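Local coordinates for protein mandelate racemase/muconate lactonizing enzyme (Roseovarius nubinhibens ISM, PDB 3FVD) that binds magnesium and probably works as a metal-dependent enzyme of the mandelate racemase/muconate lactonizing enzyme family, its particular reaction being unassigned, at residues I240-C245 against G259-V264; T6-F11 against T36-D41; A178-I183 against E208-V213; I107-W112 against G272-A277. All coordinates share one frame; numbering follows the deposited sequence. Where two conformers were deposited one is given.

Interaction 1 (I240-C245 against G259-V264). With MG (magnesium ion), chain C.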
loop_
_atom_site.group_PDB
_atom_site.type_symbol
_atom_site.label_atom_id
_atom_site.label_comp_id
_atom_site.label_asym_id
_atom_site.label_seq_id
_atom_site.Cartn_x
_atom_site.Cartn_y
_atom_site.Cartn_z
ATOM N N ILE A 240 -8.199 21.115 0.186
ATOM C CA ILE A 240 -8.064 21.105 -1.291
ATOM C C ILE A 240 -9.450 20.823 -1.821
ATOM O O ILE A 240 -10.119 19.942 -1.315
ATOM C CB ILE A 240 -7.091 19.977 -1.809
ATOM C CG1 ILE A 240 -5.627 20.391 -1.729
ATOM C CG2 ILE A 240 -7.341 19.721 -3.309
ATOM C CD1 ILE A 240 -5.243 21.104 -0.511
ATOM N N MET A 241 -9.871 21.573 -2.835
ATOM C CA MET A 241 -11.179 21.537 -3.513
ATOM C C MET A 241 -10.804 21.064 -4.932
ATOM O O MET A 241 -9.910 21.646 -5.562
ATOM C CB MET A 241 -11.787 22.975 -3.531
ATOM C CG MET A 241 -13.167 23.416 -4.314
ATOM S SD MET A 241 -14.570 22.458 -3.884
ATOM C CE MET A 241 -14.839 23.034 -2.148
ATOM N N LEU A 242 -11.435 19.991 -5.424
ATOM C CA LEU A 242 -11.246 19.593 -6.820
ATOM C C LEU A 242 -12.407 20.033 -7.647
ATOM O O LEU A 242 -13.489 20.195 -7.137
ATOM C CB LEU A 242 -11.037 18.081 -6.989
ATOM C CG LEU A 242 -9.736 17.576 -6.320
ATOM C CD1 LEU A 242 -9.635 16.164 -6.580
ATOM C CD2 LEU A 242 -8.509 18.238 -6.900
ATOM N N ASP A 243 -12.164 20.212 -8.941
ATOM C CA ASP A 243 -13.141 20.732 -9.847
ATOM C C ASP A 243 -12.932 20.177 -11.297
ATOM O O ASP A 243 -13.537 19.211 -11.678
ATOM C CB ASP A 243 -13.106 22.284 -9.801
ATOM C CG ASP A 243 -14.115 22.952 -10.780
ATOM O OD1 ASP A 243 -14.961 22.233 -11.330
ATOM O OD2 ASP A 243 -14.065 24.209 -11.011
ATOM N N GLU A 244 -12.088 20.812 -12.082
ATOM C CA GLU A 244 -11.980 20.532 -13.481
ATOM C C GLU A 244 -11.497 19.116 -13.835
ATOM O O GLU A 244 -11.848 18.642 -14.907
ATOM C CB GLU A 244 -11.032 21.539 -14.164
ATOM C CG GLU A 244 -11.578 22.956 -14.260
ATOM C CD GLU A 244 -11.383 23.813 -12.985
ATOM O OE1 GLU A 244 -10.781 23.351 -11.974
ATOM O OE2 GLU A 244 -11.927 24.954 -12.983
ATOM N N CYS A 245 -10.668 18.468 -13.009
ATOM C CA CYS A 245 -10.200 17.099 -13.360
ATOM C C CYS A 245 -11.273 16.021 -13.102
ATOM O O CYS A 245 -11.042 14.871 -13.367
ATOM C CB CYS A 245 -8.939 16.699 -12.624
ATOM S SG CYS A 245 -9.187 16.538 -10.838
ATOM N N GLY A 259 -7.482 10.009 -0.895
ATOM C CA GLY A 259 -7.509 11.194 -0.030
ATOM C C GLY A 259 -7.046 12.522 -0.656
ATOM O O GLY A 259 -6.420 13.303 0.016
ATOM N N ALA A 260 -7.412 12.813 -1.900
ATOM C CA ALA A 260 -6.901 13.953 -2.613
ATOM C C ALA A 260 -7.570 15.302 -2.247
ATOM O O ALA A 260 -7.091 16.375 -2.685
ATOM C CB ALA A 260 -7.080 13.740 -4.135
ATOM N N CYS A 261 -8.691 15.273 -1.542
ATOM C CA CYS A 261 -9.439 16.508 -1.399
ATOM C C CYS A 261 -10.400 16.441 -0.236
ATOM O O CYS A 261 -10.694 15.355 0.291
ATOM C CB CYS A 261 -10.166 16.804 -2.699
ATOM S SG CYS A 261 -11.467 15.663 -3.125
ATOM N N GLU A 262 -10.871 17.591 0.197
ATOM C CA GLU A 262 -11.909 17.585 1.199
ATOM C C GLU A 262 -13.188 18.158 0.617
ATOM O O GLU A 262 -14.211 18.271 1.285
ATOM C CB GLU A 262 -11.443 18.340 2.422
ATOM C CG GLU A 262 -10.356 17.679 3.271
ATOM C CD GLU A 262 -8.982 17.876 2.688
ATOM O OE1 GLU A 262 -8.752 18.842 1.948
ATOM O OE2 GLU A 262 -8.092 17.058 2.972
ATOM N N GLY A 263 -13.156 18.523 -0.661
ATOM C CA GLY A 263 -14.421 18.947 -1.298
ATOM C C GLY A 263 -14.291 18.935 -2.796
ATOM O O GLY A 263 -13.171 18.807 -3.320
ATOM N N VAL A 264 -15.414 19.067 -3.493
ATOM C CA VAL A 264 -15.429 19.140 -4.950
ATOM C C VAL A 264 -16.469 20.161 -5.354
ATOM O O VAL A 264 -17.408 20.435 -4.574
ATOM C CB VAL A 264 -15.752 17.760 -5.628
ATOM C CG1 VAL A 264 -14.793 16.715 -5.156
ATOM C CG2 VAL A 264 -17.244 17.286 -5.307
HETATM MG MG MG C . -11.772 25.489 -10.560
HETATM O O HOH W 1 -9.445 25.556 -10.586
HETATM O O HOH W 2 -12.353 27.574 -11.876
#
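I240 meets segment 259-264 with both of its backbone polar atoms. Its N donates to E262 OE1 at 2.9 Å with an N-H...O angle of 166°, nearly along the C-O bond of the carboxylate. Its carbonyl O accepts E262 N, also at 2.9 Å, and more weakly G263 N. E262 therefore holds I240 by one main-chain and one side-chain bond; the bend at its chi2 (80°) brings OE1 back to the strand, while OE2 is engaged by H231 and R235 of the second subunit.

M241 pairs in parallel with G263. Its CG is anti to the backbone N (chi1 174°), and two further bends carry SD to 3.3 Å from the backbone C of V264. A CB on G263 would collide with M241 CE, so the glycine suits this packing.

L242 N donates to G263 O at 3.0 Å. Its side chain lies on the same sheet face as V264, with CG 3.7 Å from C261 CB, and L226 of helix 226-235 covers L242 and A260 on that side.

Past the strand, D243 and E244 turn to the magnesium ion: E244 OE2 stands 2.5 Å from the metal, and E244 OE1 and D243 OD2 a longer 2.7 Å each. E220 and two waters add ligands, while K267 and R270 form salt bridges to D243.

These are neighbouring parallel strands of a beta-alpha-beta unit in the barrel domain. Main-chain pairing fixes the strand, and acidic residues just after its C-terminal end reach the metal, a chemistry consistent with magnesium-assisted catalysis as in the enolase superfamily.

Interaction 2 (T6-F11 against T36-D41)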
loop_
_atom_site.group_PDB
_atom_site.type_symbol
_atom_site.label_atom_id
_atom_site.label_comp_id
_atom_site.label_asym_id
_atom_site.label_seq_id
_atom_site.Cartn_x
_atom_site.Cartn_y
_atom_site.Cartn_z
ATOM N N THR A 6 -41.076 13.599 -28.777
ATOM C CA THR A 6 -41.784 13.792 -30.013
ATOM C C THR A 6 -40.996 14.702 -30.929
ATOM O O THR A 6 -41.070 14.595 -32.148
ATOM C CB THR A 6 -43.191 14.329 -29.634
ATOM O OG1 THR A 6 -44.125 13.261 -29.799
ATOM C CG2 THR A 6 -43.591 15.517 -30.385
ATOM N N ARG A 7 -40.203 15.577 -30.330
ATOM C CA ARG A 7 -39.450 16.549 -31.095
ATOM C C ARG A 7 -38.370 17.111 -30.191
ATOM O O ARG A 7 -38.581 17.292 -28.985
ATOM C CB ARG A 7 -40.366 17.678 -31.584
ATOM C CG ARG A 7 -39.738 18.667 -32.599
ATOM C CD ARG A 7 -40.771 19.684 -33.205
ATOM N NE ARG A 7 -41.186 20.691 -32.211
ATOM C CZ ARG A 7 -41.999 21.742 -32.447
ATOM N NH1 ARG A 7 -42.513 21.956 -33.679
ATOM N NH2 ARG A 7 -42.308 22.580 -31.441
ATOM N N LEU A 8 -37.232 17.405 -30.794
ATOM C CA LEU A 8 -36.160 18.114 -30.143
ATOM C C LEU A 8 -35.848 19.341 -30.984
ATOM O O LEU A 8 -35.647 19.236 -32.191
ATOM C CB LEU A 8 -34.948 17.215 -30.070
ATOM C CG LEU A 8 -35.199 15.902 -29.313
ATOM C CD1 LEU A 8 -34.222 14.851 -29.688
ATOM C CD2 LEU A 8 -35.077 16.138 -27.859
ATOM N N THR A 9 -35.782 20.504 -30.348
ATOM C CA THR A 9 -35.438 21.717 -31.068
ATOM C C THR A 9 -34.238 22.408 -30.454
ATOM O O THR A 9 -34.169 22.564 -29.259
ATOM C CB THR A 9 -36.623 22.665 -31.076
ATOM O OG1 THR A 9 -37.777 21.956 -31.548
ATOM C CG2 THR A 9 -36.349 23.859 -32.001
ATOM N N VAL A 10 -33.308 22.848 -31.293
ATOM C CA VAL A 10 -32.017 23.335 -30.831
ATOM C C VAL A 10 -31.920 24.809 -31.133
ATOM O O VAL A 10 -32.217 25.228 -32.252
ATOM C CB VAL A 10 -30.879 22.578 -31.527
ATOM C CG1 VAL A 10 -29.512 23.078 -31.079
ATOM C CG2 VAL A 10 -30.968 21.128 -31.207
ATOM N N PHE A 11 -31.509 25.591 -30.145
ATOM C CA PHE A 11 -31.274 27.031 -30.332
ATOM C C PHE A 11 -29.851 27.381 -29.969
ATOM O O PHE A 11 -29.285 26.849 -28.997
ATOM C CB PHE A 11 -32.182 27.867 -29.426
ATOM C CG PHE A 11 -33.660 27.659 -29.675
ATOM C CD1 PHE A 11 -34.363 28.539 -30.507
ATOM C CD2 PHE A 11 -34.336 26.585 -29.090
ATOM C CE1 PHE A 11 -35.722 28.352 -30.742
ATOM C CE2 PHE A 11 -35.677 26.378 -29.314
ATOM C CZ PHE A 11 -36.389 27.272 -30.134
ATOM N N THR A 36 -26.315 26.696 -25.953
ATOM C CA THR A 36 -27.324 25.946 -26.619
ATOM C C THR A 36 -28.500 25.781 -25.692
ATOM O O THR A 36 -28.315 25.313 -24.556
ATOM C CB THR A 36 -26.812 24.569 -26.926
ATOM O OG1 THR A 36 -25.651 24.707 -27.762
ATOM C CG2 THR A 36 -27.836 23.779 -27.666
ATOM N N TYR A 37 -29.695 26.184 -26.166
ATOM C CA TYR A 37 -30.949 25.841 -25.507
ATOM C C TYR A 37 -31.580 24.673 -26.282
ATOM O O TYR A 37 -31.618 24.692 -27.538
ATOM C CB TYR A 37 -31.927 27.014 -25.531
ATOM C CG TYR A 37 -31.871 28.002 -24.389
ATOM C CD1 TYR A 37 -33.002 28.700 -24.041
ATOM C CD2 TYR A 37 -30.667 28.274 -23.682
ATOM C CE1 TYR A 37 -32.981 29.615 -22.995
ATOM C CE2 TYR A 37 -30.643 29.172 -22.646
ATOM C CZ TYR A 37 -31.797 29.837 -22.307
ATOM O OH TYR A 37 -31.793 30.734 -21.294
ATOM N N LEU A 38 -32.087 23.678 -25.555
ATOM C CA LEU A 38 -32.733 22.554 -26.190
ATOM C C LEU A 38 -34.153 22.497 -25.703
ATOM O O LEU A 38 -34.401 22.621 -24.484
ATOM C CB LEU A 38 -31.983 21.256 -25.813
ATOM C CG LEU A 38 -32.612 19.936 -26.229
ATOM C CD1 LEU A 38 -32.575 19.752 -27.738
ATOM C CD2 LEU A 38 -31.875 18.777 -25.517
ATOM N N ARG A 39 -35.103 22.310 -26.626
ATOM C CA ARG A 39 -36.487 22.113 -26.200
ATOM C C ARG A 39 -36.869 20.698 -26.560
ATOM O O ARG A 39 -36.688 20.279 -27.708
ATOM C CB ARG A 39 -37.465 23.125 -26.853
ATOM C CG ARG A 39 -38.954 22.854 -26.475
ATOM C CD ARG A 39 -40.001 23.703 -27.225
ATOM N NE ARG A 39 -39.788 23.703 -28.669
ATOM C CZ ARG A 39 -40.159 24.686 -29.513
ATOM N NH1 ARG A 39 -40.799 25.794 -29.047
ATOM N NH2 ARG A 39 -39.887 24.565 -30.839
ATOM N N ILE A 40 -37.365 19.960 -25.578
ATOM C CA ILE A 40 -37.944 18.636 -25.801
ATOM C C ILE A 40 -39.465 18.637 -25.639
ATOM O O ILE A 40 -39.971 18.920 -24.533
ATOM C CB ILE A 40 -37.378 17.602 -24.796
ATOM C CG1 ILE A 40 -35.870 17.633 -24.864
ATOM C CG2 ILE A 40 -37.955 16.227 -25.073
ATOM C CD1 ILE A 40 -35.178 16.499 -24.146
ATOM N N ASP A 41 -40.183 18.315 -26.724
ATOM C CA ASP A 41 -41.638 18.141 -26.676
ATOM C C ASP A 41 -42.026 16.675 -26.500
ATOM O O ASP A 41 -41.295 15.772 -26.917
ATOM C CB ASP A 41 -42.275 18.694 -27.975
ATOM C CG ASP A 41 -42.000 20.176 -28.157
ATOM O OD1 ASP A 41 -41.330 20.594 -29.144
ATOM O OD2 ASP A 41 -42.429 20.944 -27.269
HETATM O O HOH W 3 -38.914 20.642 -29.618
#
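An antiparallel beta hairpin of strands 5-22 and 29-42 brings R7, T9 and F11 opposite D41, R39 and Y37 as hydrogen-bonded pairs. T9 N to R39 O and R39 N to T9 O both measure 2.8 Å. T6 and R7 both face D41, a classic beta bulge, with T6 N donating to D41 O at 2.9 Å.

The face of R7, T9 and F11 carries the charged groups at the R7-D41 end and aromatic side chains at the F11-Y37 end. The R7 chain, extended to CD, bends at chi3 (72°), bringing NE and NH2 side-on to D41 OD1, NE at 3.1 Å; guanidinium and carboxylate planes are 60° apart. R7 NH2 lies over one face of the R39 guanidinium, within 3.2 Å of R39 NH2 but unbonded, and F11 CZ over the other. D41 OD1, near both arginines, probably offsets their charge, reaching R39 NE through charge alone; water 3 links it to T9 OG1, and D41 OD2 bonds T47. A methionine at R7 would remove both N-H donors, and D41 OD1 would probably lose its side-on partner.

On the other, apolar face L8 CD2 presses on I40 CG1 at a tight 3.4 Å, V10 CG2 meets L38 CD1, and helices 64-78 and 101-119 cover them. A meander sheet with helices packed on one face is typical of the N-terminal domain of the mandelate racemase family.

Interaction 3 (A178-I183 against E208-V213)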
loop_
_atom_site.group_PDB
_atom_site.type_symbol
_atom_site.label_atom_id
_atom_site.label_comp_id
_atom_site.label_asym_id
_atom_site.label_seq_id
_atom_site.Cartn_x
_atom_site.Cartn_y
_atom_site.Cartn_z
ATOM N N ALA A 178 2.077 36.668 -2.128
ATOM C CA ALA A 178 1.677 38.019 -1.662
ATOM C C ALA A 178 0.157 38.210 -1.675
ATOM O O ALA A 178 -0.436 38.669 -0.669
ATOM C CB ALA A 178 2.372 39.109 -2.513
ATOM N N ARG A 179 -0.459 37.824 -2.802
ATOM C CA ARG A 179 -1.922 37.743 -2.959
ATOM C C ARG A 179 -2.595 36.920 -1.864
ATOM O O ARG A 179 -3.528 37.390 -1.209
ATOM C CB ARG A 179 -2.247 37.107 -4.281
ATOM C CG ARG A 179 -2.085 38.016 -5.427
ATOM C CD ARG A 179 -2.187 37.257 -6.680
ATOM N NE ARG A 179 -1.424 37.945 -7.711
ATOM C CZ ARG A 179 -1.028 37.402 -8.865
ATOM N NH1 ARG A 179 -1.318 36.138 -9.176
ATOM N NH2 ARG A 179 -0.340 38.142 -9.722
ATOM N N ILE A 180 -2.123 35.691 -1.649
ATOM C CA ILE A 180 -2.775 34.863 -0.669
ATOM C C ILE A 180 -2.704 35.488 0.700
ATOM O O ILE A 180 -3.697 35.526 1.403
ATOM C CB ILE A 180 -2.207 33.446 -0.655
ATOM C CG1 ILE A 180 -2.739 32.673 -1.901
ATOM C CG2 ILE A 180 -2.600 32.750 0.615
ATOM C CD1 ILE A 180 -2.076 31.315 -2.144
ATOM N N GLU A 181 -1.525 35.918 1.121
ATOM C CA GLU A 181 -1.365 36.387 2.501
ATOM C C GLU A 181 -2.180 37.685 2.651
ATOM O O GLU A 181 -2.875 37.845 3.649
ATOM C CB GLU A 181 0.109 36.642 2.908
ATOM C CG GLU A 181 0.988 35.382 3.239
ATOM C CD GLU A 181 0.484 34.435 4.416
ATOM O OE1 GLU A 181 1.374 33.975 5.200
ATOM O OE2 GLU A 181 -0.754 34.149 4.551
ATOM N N ALA A 182 -2.119 38.575 1.669
ATOM C CA ALA A 182 -2.884 39.830 1.731
ATOM C C ALA A 182 -4.402 39.594 1.880
ATOM O O ALA A 182 -4.991 39.978 2.915
ATOM C CB ALA A 182 -2.602 40.671 0.532
ATOM N N ILE A 183 -5.004 38.934 0.866
ATOM C CA ILE A 183 -6.412 38.593 0.840
ATOM C C ILE A 183 -6.801 37.783 2.085
ATOM O O ILE A 183 -7.834 38.035 2.701
ATOM C CB ILE A 183 -6.732 37.807 -0.402
ATOM C CG1 ILE A 183 -6.535 38.635 -1.646
ATOM C CG2 ILE A 183 -8.155 37.245 -0.354
ATOM C CD1 ILE A 183 -6.618 37.853 -2.946
ATOM N N GLU A 208 5.866 25.020 -3.065
ATOM C CA GLU A 208 6.555 26.238 -2.635
ATOM C C GLU A 208 5.583 27.318 -2.095
ATOM O O GLU A 208 5.826 27.842 -1.018
ATOM C CB GLU A 208 7.444 26.862 -3.742
ATOM C CG GLU A 208 8.132 28.141 -3.344
ATOM C CD GLU A 208 9.086 28.616 -4.433
ATOM O OE1 GLU A 208 8.926 28.148 -5.595
ATOM O OE2 GLU A 208 10.028 29.410 -4.132
ATOM N N VAL A 209 4.530 27.657 -2.815
ATOM C CA VAL A 209 3.655 28.685 -2.302
ATOM C C VAL A 209 2.852 28.300 -1.056
ATOM O O VAL A 209 2.954 28.974 -0.039
ATOM C CB VAL A 209 2.909 29.553 -3.373
ATOM C CG1 VAL A 209 3.370 29.358 -4.820
ATOM C CG2 VAL A 209 1.380 29.683 -3.153
ATOM N N LEU A 210 2.197 27.149 -1.068
ATOM C CA LEU A 210 1.392 26.756 0.038
ATOM C C LEU A 210 2.184 26.499 1.263
ATOM O O LEU A 210 1.716 26.756 2.341
ATOM C CB LEU A 210 0.494 25.582 -0.317
ATOM C CG LEU A 210 -0.474 25.974 -1.438
ATOM C CD1 LEU A 210 -1.334 24.722 -1.897
ATOM C CD2 LEU A 210 -1.370 27.135 -0.942
ATOM N N ASN A 211 3.401 26.021 1.123
ATOM C CA ASN A 211 4.211 25.862 2.305
ATOM C C ASN A 211 4.987 27.117 2.748
ATOM O O ASN A 211 5.779 27.053 3.683
ATOM C CB ASN A 211 5.165 24.663 2.141
ATOM C CG ASN A 211 4.405 23.334 2.212
ATOM O OD1 ASN A 211 3.316 23.290 2.756
ATOM N ND2 ASN A 211 4.957 22.280 1.646
ATOM N N SER A 212 4.730 28.228 2.076
ATOM C CA SER A 212 5.329 29.520 2.418
ATOM C C SER A 212 4.378 30.485 3.148
ATOM O O SER A 212 4.794 31.544 3.541
ATOM C CB SER A 212 5.718 30.224 1.154
ATOM O OG SER A 212 6.843 29.598 0.609
ATOM N N VAL A 213 3.113 30.114 3.259
ATOM C CA VAL A 213 1.980 31.007 3.548
ATOM C C VAL A 213 1.334 30.470 4.835
ATOM O O VAL A 213 1.374 29.260 5.048
ATOM C CB VAL A 213 1.059 30.922 2.299
ATOM C CG1 VAL A 213 -0.254 30.067 2.457
ATOM C CG2 VAL A 213 0.922 32.178 1.666
#
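I180 and E181 of helix 173-185 pack on V209, L210 and V213 at the end of helix 203-210, two successive helices on the outside of the enolase-type beta/alpha barrel; strand 192-196 lies between them in sequence.

The apolar contacts come first. I180 points its side chain at the other segment and divides its branches: CG2, which is anti to the backbone N, meets V213 CG2 at 3.7 Å, and CD1 reaches V209 CG2 at 4.0 Å. L210 CD2 is a more distant neighbour of I180 CD1, at 4.4 Å. I180 crosses both valines at about a right angle, so the branches touch at their ends rather than along their length. Deeper in, I180 also packs on F195 of strand 192-196.

The second kind is mixed, an acidic side chain whose stem is apolar. E181 and V213 slide past each other in opposite directions, with E181 CG 3.6 Å from V213 CG2. The bend at chi2 (-59°) lays the carboxylate along the V213 backbone, where OE1 is 3.5 Å from V213 CA and accepts the N-H of R214; OE2 takes a weaker bond from A215 N. An alanine here would remove stem and carboxylate together, which would probably expose V213 CG2 and deprive R214 N of its acceptor.

The segments exchange no hydrogen bonds; those of S212 close the end of helix 203-210, where N211 first leaves helical angles. S212 N donates to V209 O at 2.9 Å, and S212 OG reaches back to E208 O at 2.6 Å, tilted 23° from the carbonyl plane.

Interaction 4 (I107-W112 against G272-A277)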
loop_
_atom_site.group_PDB
_atom_site.type_symbol
_atom_site.label_atom_id
_atom_site.label_comp_id
_atom_site.label_asym_id
_atom_site.label_seq_id
_atom_site.Cartn_x
_atom_site.Cartn_y
_atom_site.Cartn_z
ATOM N N ILE A 107 -29.769 17.644 -22.362
ATOM C CA ILE A 107 -30.856 16.695 -22.647
ATOM C C ILE A 107 -31.440 16.191 -21.343
ATOM O O ILE A 107 -32.631 16.166 -21.166
ATOM C CB ILE A 107 -30.360 15.495 -23.457
ATOM C CG1 ILE A 107 -29.885 15.980 -24.815
ATOM C CG2 ILE A 107 -31.440 14.415 -23.519
ATOM C CD1 ILE A 107 -28.820 15.143 -25.413
ATOM N N ASP A 108 -30.576 15.813 -20.422
ATOM C CA ASP A 108 -31.001 15.328 -19.107
ATOM C C ASP A 108 -31.772 16.397 -18.283
ATOM O O ASP A 108 -32.730 16.088 -17.541
ATOM C CB ASP A 108 -29.762 14.867 -18.337
ATOM C CG ASP A 108 -30.083 14.427 -16.917
ATOM O OD1 ASP A 108 -30.455 13.242 -16.724
ATOM O OD2 ASP A 108 -29.933 15.278 -15.987
ATOM N N MET A 109 -31.317 17.640 -18.391
ATOM C CA MET A 109 -31.947 18.768 -17.705
ATOM C C MET A 109 -33.388 18.898 -18.222
ATOM O O MET A 109 -34.313 19.030 -17.443
ATOM C CB MET A 109 -31.131 20.022 -18.020
ATOM C CG MET A 109 -31.384 21.272 -17.133
ATOM S SD MET A 109 -30.460 22.734 -17.623
ATOM C CE MET A 109 -28.823 21.998 -17.731
ATOM N N ALA A 110 -33.585 18.830 -19.540
ATOM C CA ALA A 110 -34.937 18.918 -20.108
ATOM C C ALA A 110 -35.830 17.745 -19.691
ATOM O O ALA A 110 -37.021 17.952 -19.467
ATOM C CB ALA A 110 -34.907 19.055 -21.616
ATOM N N CYS A 111 -35.273 16.534 -19.557
ATOM C CA CYS A 111 -36.089 15.439 -19.095
ATOM C C CYS A 111 -36.497 15.638 -17.651
ATOM O O CYS A 111 -37.634 15.324 -17.303
ATOM C CB CYS A 111 -35.409 14.116 -19.288
ATOM S SG CYS A 111 -35.130 13.748 -21.092
ATOM N N TRP A 112 -35.586 16.156 -16.824
ATOM C CA TRP A 112 -35.900 16.415 -15.419
ATOM C C TRP A 112 -37.041 17.436 -15.295
ATOM O O TRP A 112 -37.942 17.265 -14.448
ATOM C CB TRP A 112 -34.672 16.900 -14.652
ATOM C CG TRP A 112 -33.875 15.849 -14.022
ATOM C CD1 TRP A 112 -32.759 15.249 -14.537
ATOM C CD2 TRP A 112 -34.066 15.285 -12.724
ATOM N NE1 TRP A 112 -32.239 14.347 -13.647
ATOM C CE2 TRP A 112 -33.010 14.346 -12.517
ATOM C CE3 TRP A 112 -35.043 15.457 -11.716
ATOM C CZ2 TRP A 112 -32.886 13.584 -11.350
ATOM C CZ3 TRP A 112 -34.935 14.701 -10.544
ATOM C CH2 TRP A 112 -33.850 13.754 -10.371
ATOM N N GLY A 272 -22.336 15.632 -17.075
ATOM C CA GLY A 272 -23.384 15.082 -17.893
ATOM C C GLY A 272 -24.821 15.311 -17.443
ATOM O O GLY A 272 -25.724 14.624 -17.907
ATOM N N GLY A 273 -25.086 16.294 -16.597
ATOM C CA GLY A 273 -26.475 16.531 -16.217
ATOM C C GLY A 273 -26.772 16.379 -14.764
ATOM O O GLY A 273 -25.880 16.168 -13.967
ATOM N N LEU A 274 -28.053 16.435 -14.438
ATOM C CA LEU A 274 -28.535 16.427 -13.094
ATOM C C LEU A 274 -28.536 15.034 -12.517
ATOM O O LEU A 274 -28.277 14.839 -11.352
ATOM C CB LEU A 274 -29.981 16.949 -13.100
ATOM C CG LEU A 274 -30.253 18.260 -12.415
ATOM C CD1 LEU A 274 -28.944 19.026 -12.152
ATOM C CD2 LEU A 274 -31.238 19.018 -13.282
ATOM N N THR A 275 -28.820 14.050 -13.346
ATOM C CA THR A 275 -28.872 12.670 -12.870
ATOM C C THR A 275 -27.466 12.296 -12.422
ATOM O O THR A 275 -27.255 11.810 -11.324
ATOM C CB THR A 275 -29.346 11.756 -14.032
ATOM O OG1 THR A 275 -30.691 12.146 -14.431
ATOM C CG2 THR A 275 -29.236 10.249 -13.656
ATOM N N ARG A 276 -26.489 12.553 -13.279
ATOM C CA ARG A 276 -25.134 12.242 -12.876
ATOM C C ARG A 276 -24.638 13.159 -11.727
ATOM O O ARG A 276 -23.860 12.735 -10.868
ATOM C CB ARG A 276 -24.197 12.347 -14.080
ATOM C CG ARG A 276 -24.451 11.312 -15.236
ATOM C CD ARG A 276 -23.764 9.928 -15.060
ATOM N NE ARG A 276 -24.149 8.997 -16.133
ATOM C CZ ARG A 276 -25.231 8.175 -16.092
ATOM N NH1 ARG A 276 -25.507 7.386 -17.116
ATOM N NH2 ARG A 276 -26.057 8.145 -15.032
ATOM N N ALA A 277 -25.074 14.422 -11.719
ATOM C CA ALA A 277 -24.622 15.376 -10.678
ATOM C C ALA A 277 -25.187 14.956 -9.358
ATOM O O ALA A 277 -24.528 14.985 -8.345
ATOM C CB ALA A 277 -25.016 16.834 -11.047
#
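G272 touches D108 lightly, its O lying 4.1 Å from D108 CB. At its backbone angles, just after helix 268-271, a CB would jam against the preceding carbonyl O, and the same holds for G273, at the N-cap position of helix 274-287. A CB on G273 would also strike D108 OD2; the glycine has no side chain with which to cap the first N-H groups.

L274 N is met instead by D108 of the other segment: it donates to OD2 at 2.7 Å, from above the carboxylate plane, with a bent N-H...O angle of 135°. The L274 side chain lies on W112. Its CB is over the face of the five-membered ring, 3.8 Å from the centroid and 26° off the normal, a CH-pi contact.

The contact thus joins the N-terminal domain to the barrel domain, with a carboxylate from a helix of the first placed at the N-terminus of a helix of the second. D108 has CG anti to its backbone N (chi1 176°), which turns the group across to the new helix. That helix end would probably favour the negative charge.

T275 N gives OD2 its second bond, at 3.1 Å, from the same face as L274 N. T275 OG1 donates to the syn lone pair of D108 OD1 at 2.6 Å and accepts W112 NE1 at 2.8 Å, so the hydroxyl relays between indole and carboxylate. The bond from NE1 is tilted out of the ring plane, with T275 OG1 near the ring's edge. N90 of helix 86-96 adds a further donor to D108 OD1.

In the fold
All four contacts are largely buried, but they differ in depth and chemistry. Interactions 1 and 3 belong to the barrel domain: interaction 1 pairs inner strands and carries magnesium ligands, whereas interaction 3, its centre about 27 Å from the centre of the chain, packs outer helices through aliphatic branches and a glutamate. Interaction 2 builds the N-terminal sheet, with charged and aromatic side chains on one face and aliphatic ones on the other. Interaction 4 joins the two domains by a carboxylate that accepts the first N-H groups of a helix. Interactions 2 and 4 meet where helix 101-119, part of interaction 4, covers the sheet of interaction 2: L38 CD2 lies 3.5 Å from I107 CG1.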